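Local coordinates for protein esterase (Capnocytophaga ochracea, PDB 4W9R) that is of uncharacterised function but probably acts as an esterase of the alpha/beta-hydrolase superfamily, at residues 329-340 and 353-361. Sequence-based numbering, arbitrary orientation.
Sequences DKKALKTYQKAY and INERITHLQ. With ACT (acetate ion), chain I.
Tyr336 reaches from helix 329-339 into a hole among Ile353, Arg356, Ile357 and Leu360. Its CB rests on Ile357 CG1 at 3.7 Å, and CD1 then passes Ile353 CG2. On the other flank CD2 meets Leu360 CD1, also at 3.7 Å. Farther out, Arg356 CB lies over one face of the ring in a CH-pi contact, 3.7 Å from the centroid. At the tip, Tyr336 OH accepts a moderately bent hydrogen bond (146° at the hydrogen) from Arg356 NH2 at 3.0 Å. The hydroxyl oxygen sits in the guanidinium plane, which stands almost perpendicular (87°) to the ring. A bend at chi2 (-68°) turns the rest of the Arg356 chain back across the ring, carrying NH2 to the hydroxyl. The two helices form an antiparallel hairpin, their axes 9.5 Å apart at closest approach, at the C-terminal end of the helical extension. Helix 314-325 adds Glu324, hydrogen-bonded to Tyr336 OH, and Glu321, salt-bridged to Arg356 NH2, while Arg356 NH1 holds an acetate ion. A leucine in place of Tyr336 would probably leave Arg356 and Glu324 without their shared hydroxyl and open a gap beneath Arg356 CB. In the reciprocal knob, Leu360 enters among Asp329, Ala332, Leu333 and Tyr336, and Leu333 CD1 touches Ile357 CG2 at 3.7 Å.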
ATOM      1  N   ASP B 329       0.099 -25.563 -50.326  1.00 55.11           N
ATOM      2  CA  ASP B 329      -1.333 -25.716 -50.106  1.00 57.93           C
ATOM      3  C   ASP B 329      -1.674 -27.116 -49.614  1.00 58.21           C
ATOM      4  O   ASP B 329      -2.630 -27.308 -48.864  1.00 55.44           O
ATOM      5  CB  ASP B 329      -2.106 -25.390 -51.384  1.00 64.28           C
ATOM      6  CG  ASP B 329      -1.935 -23.943 -51.811  1.00 70.30           C
ATOM      7  OD1 ASP B 329      -1.631 -23.097 -50.943  1.00 60.14           O
ATOM      8  OD2 ASP B 329      -2.104 -23.650 -53.014  1.00 78.96           O
ATOM      9  N   LYS B 330      -0.880 -28.088 -50.052  1.00 63.70           N
ATOM     10  CA  LYS B 330      -1.103 -29.490 -49.719  1.00 67.14           C
ATOM     11  C   LYS B 330      -1.050 -29.719 -48.212  1.00 61.43           C
ATOM     12  O   LYS B 330      -1.966 -30.302 -47.633  1.00 62.34           O
ATOM     13  CB  LYS B 330      -0.071 -30.373 -50.425  1.00 79.37           C
ATOM     14  CG  LYS B 330      -0.258 -31.865 -50.197  1.00 98.48           C
ATOM     15  CD  LYS B 330       0.847 -32.664 -50.875  1.00109.20           C
ATOM     16  CE  LYS B 330       0.658 -34.158 -50.673  1.00104.27           C
ATOM     17  NZ  LYS B 330      -0.618 -34.641 -51.269  1.00 97.75           N
ATOM     18  N   LYS B 331       0.023 -29.251 -47.580  1.00 50.76           N
ATOM     19  CA  LYS B 331       0.175 -29.391 -46.138  1.00 47.65           C
ATOM     20  C   LYS B 331      -0.791 -28.478 -45.391  1.00 50.15           C
ATOM     21  O   LYS B 331      -1.266 -28.818 -44.308  1.00 44.71           O
ATOM     22  CB  LYS B 331       1.616 -29.095 -45.712  1.00 38.27           C
ATOM     23  CG  LYS B 331       2.622 -30.132 -46.183  1.00 65.75           C
ATOM     24  CD  LYS B 331       4.001 -29.891 -45.590  1.00 75.96           C
ATOM     25  CE  LYS B 331       4.988 -30.948 -46.061  1.00 83.25           C
ATOM     26  NZ  LYS B 331       6.333 -30.775 -45.446  1.00 89.65           N
ATOM     27  N   ALA B 332      -1.082 -27.320 -45.977  1.00 43.59           N
ATOM     28  CA  ALA B 332      -2.002 -26.364 -45.372  1.00 42.65           C
ATOM     29  C   ALA B 332      -3.399 -26.958 -45.239  1.00 47.87           C
ATOM     30  O   ALA B 332      -4.035 -26.843 -44.190  1.00 45.19           O
ATOM     31  CB  ALA B 332      -2.047 -25.079 -46.185  1.00 31.45           C
ATOM     32  N   LEU B 333      -3.868 -27.596 -46.308  1.00 43.55           N
ATOM     33  CA  LEU B 333      -5.185 -28.222 -46.315  1.00 47.68           C
ATOM     34  C   LEU B 333      -5.270 -29.331 -45.274  1.00 52.22           C
ATOM     35  O   LEU B 333      -6.248 -29.427 -44.533  1.00 56.37           O
ATOM     36  CB  LEU B 333      -5.504 -28.782 -47.701  1.00 47.99           C
ATOM     37  CG  LEU B 333      -6.862 -29.471 -47.835  1.00 45.49           C
ATOM     38  CD1 LEU B 333      -7.982 -28.484 -47.552  1.00 42.61           C
ATOM     39  CD2 LEU B 333      -7.020 -30.090 -49.214  1.00 43.69           C
ATOM     40  N   LYS B 334      -4.235 -30.163 -45.222  1.00 48.32           N
ATOM     41  CA  LYS B 334      -4.170 -31.253 -44.257  1.00 51.79           C
ATOM     42  C   LYS B 334      -4.152 -30.713 -42.829  1.00 50.98           C
ATOM     43  O   LYS B 334      -4.755 -31.294 -41.926  1.00 52.94           O
ATOM     44  CB  LYS B 334      -2.933 -32.118 -44.517  1.00 56.93           C
ATOM     45  CG  LYS B 334      -2.780 -33.305 -43.577  1.00 75.35           C
ATOM     46  CD  LYS B 334      -1.462 -34.029 -43.820  1.00 88.60           C
ATOM     47  CE  LYS B 334      -1.275 -35.193 -42.858  1.00 96.82           C
ATOM     48  NZ  LYS B 334      -2.301 -36.255 -43.054  1.00101.57           N
ATOM     49  N   THR B 335      -3.466 -29.590 -42.637  1.00 45.80           N
ATOM     50  CA  THR B 335      -3.304 -29.003 -41.313  1.00 44.15           C
ATOM     51  C   THR B 335      -4.565 -28.269 -40.855  1.00 43.88           C
ATOM     52  O   THR B 335      -4.917 -28.306 -39.676  1.00 43.71           O
ATOM     53  CB  THR B 335      -2.110 -28.032 -41.280  1.00 42.74           C
ATOM     54  OG1 THR B 335      -0.980 -28.646 -41.912  1.00 37.86           O
ATOM     55  CG2 THR B 335      -1.750 -27.673 -39.847  1.00 39.39           C
ATOM     56  N   TYR B 336      -5.242 -27.603 -41.787  1.00 40.28           N
ATOM     57  CA  TYR B 336      -6.513 -26.956 -41.478  1.00 39.86           C
ATOM     58  C   TYR B 336      -7.544 -27.985 -41.025  1.00 49.55           C
ATOM     59  O   TYR B 336      -8.274 -27.764 -40.059  1.00 52.40           O
ATOM     60  CB  TYR B 336      -7.045 -26.185 -42.686  1.00 41.23           C
ATOM     61  CG  TYR B 336      -6.549 -24.760 -42.791  1.00 44.03           C
ATOM     62  CD1 TYR B 336      -6.786 -23.846 -41.773  1.00 45.46           C
ATOM     63  CD2 TYR B 336      -5.870 -24.321 -43.920  1.00 43.31           C
ATOM     64  CE1 TYR B 336      -6.344 -22.541 -41.867  1.00 40.91           C
ATOM     65  CE2 TYR B 336      -5.424 -23.017 -44.024  1.00 43.90           C
ATOM     66  CZ  TYR B 336      -5.664 -22.131 -42.995  1.00 43.56           C
ATOM     67  OH  TYR B 336      -5.223 -20.832 -43.092  1.00 44.02           O
ATOM     68  N   GLN B 337      -7.594 -29.111 -41.729  1.00 55.50           N
ATOM     69  CA  GLN B 337      -8.515 -30.191 -41.394  1.00 61.14           C
ATOM     70  C   GLN B 337      -8.191 -30.783 -40.028  1.00 61.65           C
ATOM     71  O   GLN B 337      -9.067 -31.306 -39.339  1.00 69.35           O
ATOM     72  CB  GLN B 337      -8.473 -31.283 -42.466  1.00 60.25           C
ATOM     73  CG  GLN B 337      -9.021 -30.849 -43.818  1.00 63.46           C
ATOM     74  CD  GLN B 337      -8.717 -31.849 -44.919  1.00 64.36           C
ATOM     75  OE1 GLN B 337      -7.903 -32.756 -44.742  1.00 61.21           O
ATOM     76  NE2 GLN B 337      -9.369 -31.686 -46.064  1.00 68.51           N
ATOM     77  N   LYS B 338      -6.924 -30.692 -39.640  1.00 54.88           N
ATOM     78  CA  LYS B 338      -6.480 -31.189 -38.347  1.00 49.62           C
ATOM     79  C   LYS B 338      -6.896 -30.222 -37.241  1.00 58.32           C
ATOM     80  O   LYS B 338      -7.204 -30.633 -36.123  1.00 65.67           O
ATOM     81  CB  LYS B 338      -4.963 -31.387 -38.346  1.00 42.06           C
ATOM     82  CG  LYS B 338      -4.480 -32.538 -37.482  1.00 62.26           C
ATOM     83  CD  LYS B 338      -3.012 -32.839 -37.744  1.00 78.61           C
ATOM     84  CE  LYS B 338      -2.563 -34.091 -37.009  1.00 85.53           C
ATOM     85  NZ  LYS B 338      -1.141 -34.426 -37.303  1.00 83.00           N
ATOM     86  N   ALA B 339      -6.909 -28.934 -37.569  1.00 52.65           N
ATOM     87  CA  ALA B 339      -7.286 -27.899 -36.613  1.00 47.76           C
ATOM     88  C   ALA B 339      -8.786 -27.909 -36.355  1.00 47.96           C
ATOM     89  O   ALA B 339      -9.242 -27.567 -35.265  1.00 44.40           O
ATOM     90  CB  ALA B 339      -6.846 -26.533 -37.110  1.00 48.83           C
ATOM     91  N   TYR B 340      -9.548 -28.311 -37.367  1.00 49.18           N
ATOM     92  CA  TYR B 340     -11.004 -28.324 -37.286  1.00 48.81           C
ATOM     93  C   TYR B 340     -11.510 -29.316 -36.239  1.00 51.35           C
ATOM     94  O   TYR B 340     -12.625 -29.185 -35.735  1.00 47.63           O
ATOM     95  CB  TYR B 340     -11.602 -28.655 -38.655  1.00 44.63           C
ATOM     96  CG  TYR B 340     -13.107 -28.532 -38.723  1.00 48.12           C
ATOM     97  CD1 TYR B 340     -13.712 -27.296 -38.909  1.00 52.02           C
ATOM     98  CD2 TYR B 340     -13.922 -29.651 -38.611  1.00 54.65           C
ATOM     99  CE1 TYR B 340     -15.088 -27.177 -38.974  1.00 63.62           C
ATOM    100  CE2 TYR B 340     -15.298 -29.542 -38.676  1.00 65.34           C
ATOM    101  CZ  TYR B 340     -15.877 -28.302 -38.858  1.00 70.85           C
ATOM    102  OH  TYR B 340     -17.246 -28.185 -38.923  1.00 76.48           O
ATOM    103  N   ILE B 353     -12.144 -21.831 -40.192  1.00 35.28           N
ATOM    104  CA  ILE B 353     -11.305 -22.896 -40.725  1.00 35.49           C
ATOM    105  C   ILE B 353     -11.917 -23.477 -41.996  1.00 45.44           C
ATOM    106  O   ILE B 353     -11.210 -23.767 -42.962  1.00 48.65           O
ATOM    107  CB  ILE B 353     -11.098 -24.018 -39.686  1.00 38.19           C
ATOM    108  CG1 ILE B 353     -10.326 -23.484 -38.477  1.00 41.80           C
ATOM    109  CG2 ILE B 353     -10.356 -25.193 -40.301  1.00 43.97           C
ATOM    110  CD1 ILE B 353     -10.171 -24.487 -37.360  1.00 43.43           C
ATOM    111  N   ASN B 354     -13.239 -23.624 -41.995  1.00 52.94           N
ATOM    112  CA  ASN B 354     -13.949 -24.162 -43.148  1.00 53.53           C
ATOM    113  C   ASN B 354     -13.809 -23.279 -44.383  1.00 49.03           C
ATOM    114  O   ASN B 354     -13.678 -23.783 -45.499  1.00 52.46           O
ATOM    115  CB  ASN B 354     -15.428 -24.357 -42.818  1.00 57.30           C
ATOM    116  CG  ASN B 354     -15.863 -25.801 -42.939  1.00 63.88           C
ATOM    117  OD1 ASN B 354     -15.828 -26.554 -41.966  1.00 64.94           O
ATOM    118  ND2 ASN B 354     -16.271 -26.199 -44.139  1.00 70.20           N
ATOM    119  N   GLU B 355     -13.841 -21.965 -44.178  1.00 44.95           N
ATOM    120  CA  GLU B 355     -13.673 -21.017 -45.275  1.00 47.91           C
ATOM    121  C   GLU B 355     -12.292 -21.175 -45.903  1.00 52.93           C
ATOM    122  O   GLU B 355     -12.138 -21.089 -47.122  1.00 59.35           O
ATOM    123  CB  GLU B 355     -13.872 -19.580 -44.787  1.00 43.03           C
ATOM    124  CG  GLU B 355     -13.857 -18.536 -45.897  1.00 55.03           C
ATOM    125  CD  GLU B 355     -13.874 -17.113 -45.367  1.00 76.77           C
ATOM    126  OE1 GLU B 355     -14.868 -16.395 -45.611  1.00 78.95           O
ATOM    127  OE2 GLU B 355     -12.891 -16.709 -44.710  1.00 84.89           O
ATOM    128  N   ARG B 356     -11.293 -21.415 -45.060  1.00 45.56           N
ATOM    129  CA  ARG B 356      -9.928 -21.632 -45.520  1.00 40.75           C
ATOM    130  C   ARG B 356      -9.823 -22.946 -46.287  1.00 42.07           C
ATOM    131  O   ARG B 356      -9.148 -23.025 -47.312  1.00 53.02           O
ATOM    132  CB  ARG B 356      -8.956 -21.631 -44.339  1.00 34.58           C
ATOM    133  CG  ARG B 356      -9.000 -20.365 -43.495  1.00 35.02           C
ATOM    134  CD  ARG B 356      -8.481 -19.162 -44.263  1.00 28.44           C
ATOM    135  NE  ARG B 356      -8.596 -17.925 -43.494  1.00 35.54           N
ATOM    136  CZ  ARG B 356      -7.681 -17.492 -42.632  1.00 37.32           C
ATOM    137  NH1 ARG B 356      -7.869 -16.354 -41.979  1.00 33.95           N
ATOM    138  NH2 ARG B 356      -6.578 -18.197 -42.420  1.00 42.36           N
ATOM    139  N   ILE B 357     -10.496 -23.973 -45.781  1.00 40.37           N
ATOM    140  CA  ILE B 357     -10.505 -25.281 -46.425  1.00 51.25           C
ATOM    141  C   ILE B 357     -11.220 -25.214 -47.770  1.00 61.90           C
ATOM    142  O   ILE B 357     -10.753 -25.777 -48.761  1.00 66.00           O
ATOM    143  CB  ILE B 357     -11.182 -26.344 -45.534  1.00 44.95           C
ATOM    144  CG1 ILE B 357     -10.359 -26.572 -44.265  1.00 39.33           C
ATOM    145  CG2 ILE B 357     -11.357 -27.653 -46.289  1.00 34.13           C
ATOM    146  CD1 ILE B 357     -10.937 -27.620 -43.341  1.00 32.16           C
ATOM    147  N   THR B 358     -12.349 -24.512 -47.797  1.00 64.27           N
ATOM    148  CA  THR B 358     -13.132 -24.356 -49.016  1.00 63.27           C
ATOM    149  C   THR B 358     -12.323 -23.650 -50.099  1.00 63.31           C
ATOM    150  O   THR B 358     -12.367 -24.031 -51.269  1.00 75.48           O
ATOM    151  CB  THR B 358     -14.434 -23.569 -48.753  1.00 60.14           C
ATOM    152  OG1 THR B 358     -15.201 -24.233 -47.741  1.00 58.43           O
ATOM    153  CG2 THR B 358     -15.266 -23.464 -50.023  1.00 52.80           C
ATOM    154  N   HIS B 359     -11.576 -22.626 -49.699  1.00 60.01           N
ATOM    155  CA  HIS B 359     -10.765 -21.856 -50.636  1.00 62.74           C
ATOM    156  C   HIS B 359      -9.614 -22.686 -51.200  1.00 67.83           C
ATOM    157  O   HIS B 359      -9.212 -22.503 -52.349  1.00 75.90           O
ATOM    158  CB  HIS B 359     -10.220 -20.597 -49.959  1.00 61.16           C
ATOM    159  CG  HIS B 359      -9.438 -19.710 -50.875  1.00 70.07           C
ATOM    160  ND1 HIS B 359      -8.088 -19.876 -51.099  1.00 74.24           N
ATOM    161  CD2 HIS B 359      -9.815 -18.647 -51.624  1.00 75.55           C
ATOM    162  CE1 HIS B 359      -7.668 -18.953 -51.946  1.00 72.40           C
ATOM    163  NE2 HIS B 359      -8.697 -18.195 -52.281  1.00 77.90           N
ATOM    164  N   LEU B 360      -9.089 -23.598 -50.388  1.00 63.63           N
ATOM    165  CA  LEU B 360      -7.980 -24.449 -50.809  1.00 58.08           C
ATOM    166  C   LEU B 360      -8.445 -25.586 -51.716  1.00 59.84           C
ATOM    167  O   LEU B 360      -7.708 -26.029 -52.596  1.00 60.32           O
ATOM    168  CB  LEU B 360      -7.252 -25.019 -49.589  1.00 52.07           C
ATOM    169  CG  LEU B 360      -6.375 -24.044 -48.801  1.00 52.26           C
ATOM    170  CD1 LEU B 360      -5.817 -24.711 -47.555  1.00 57.22           C
ATOM    171  CD2 LEU B 360      -5.247 -23.515 -49.675  1.00 47.78           C
ATOM    172  N   GLN B 361      -9.670 -26.055 -51.499  1.00 63.56           N
ATOM    173  CA  GLN B 361     -10.221 -27.144 -52.299  1.00 64.06           C
ATOM    174  C   GLN B 361     -10.833 -26.624 -53.596  1.00 72.75           C
ATOM    175  O   GLN B 361     -11.165 -27.401 -54.492  1.00 65.76           O
ATOM    176  CB  GLN B 361     -11.261 -27.928 -51.496  1.00 42.80           C
ATOM    177  CG  GLN B 361     -10.654 -28.845 -50.445  1.00 49.55           C
ATOM    178  CD  GLN B 361     -11.701 -29.581 -49.632  1.00 57.20           C
ATOM    179  OE1 GLN B 361     -12.835 -29.121 -49.497  1.00 58.12           O
ATOM    180  NE2 GLN B 361     -11.324 -30.733 -49.089  1.00 56.55           N
TER
HETATM  181  C   ACT I 502      -6.737 -13.615 -39.783  1.00 61.46           C
HETATM  182  O   ACT I 502      -6.595 -14.843 -39.972  1.00 60.22           O
HETATM  183  OXT ACT I 502      -5.682 -12.954 -39.675  1.00 67.25           O
HETATM  184  CH3 ACT I 502      -8.090 -12.974 -39.690  1.00 43.06           C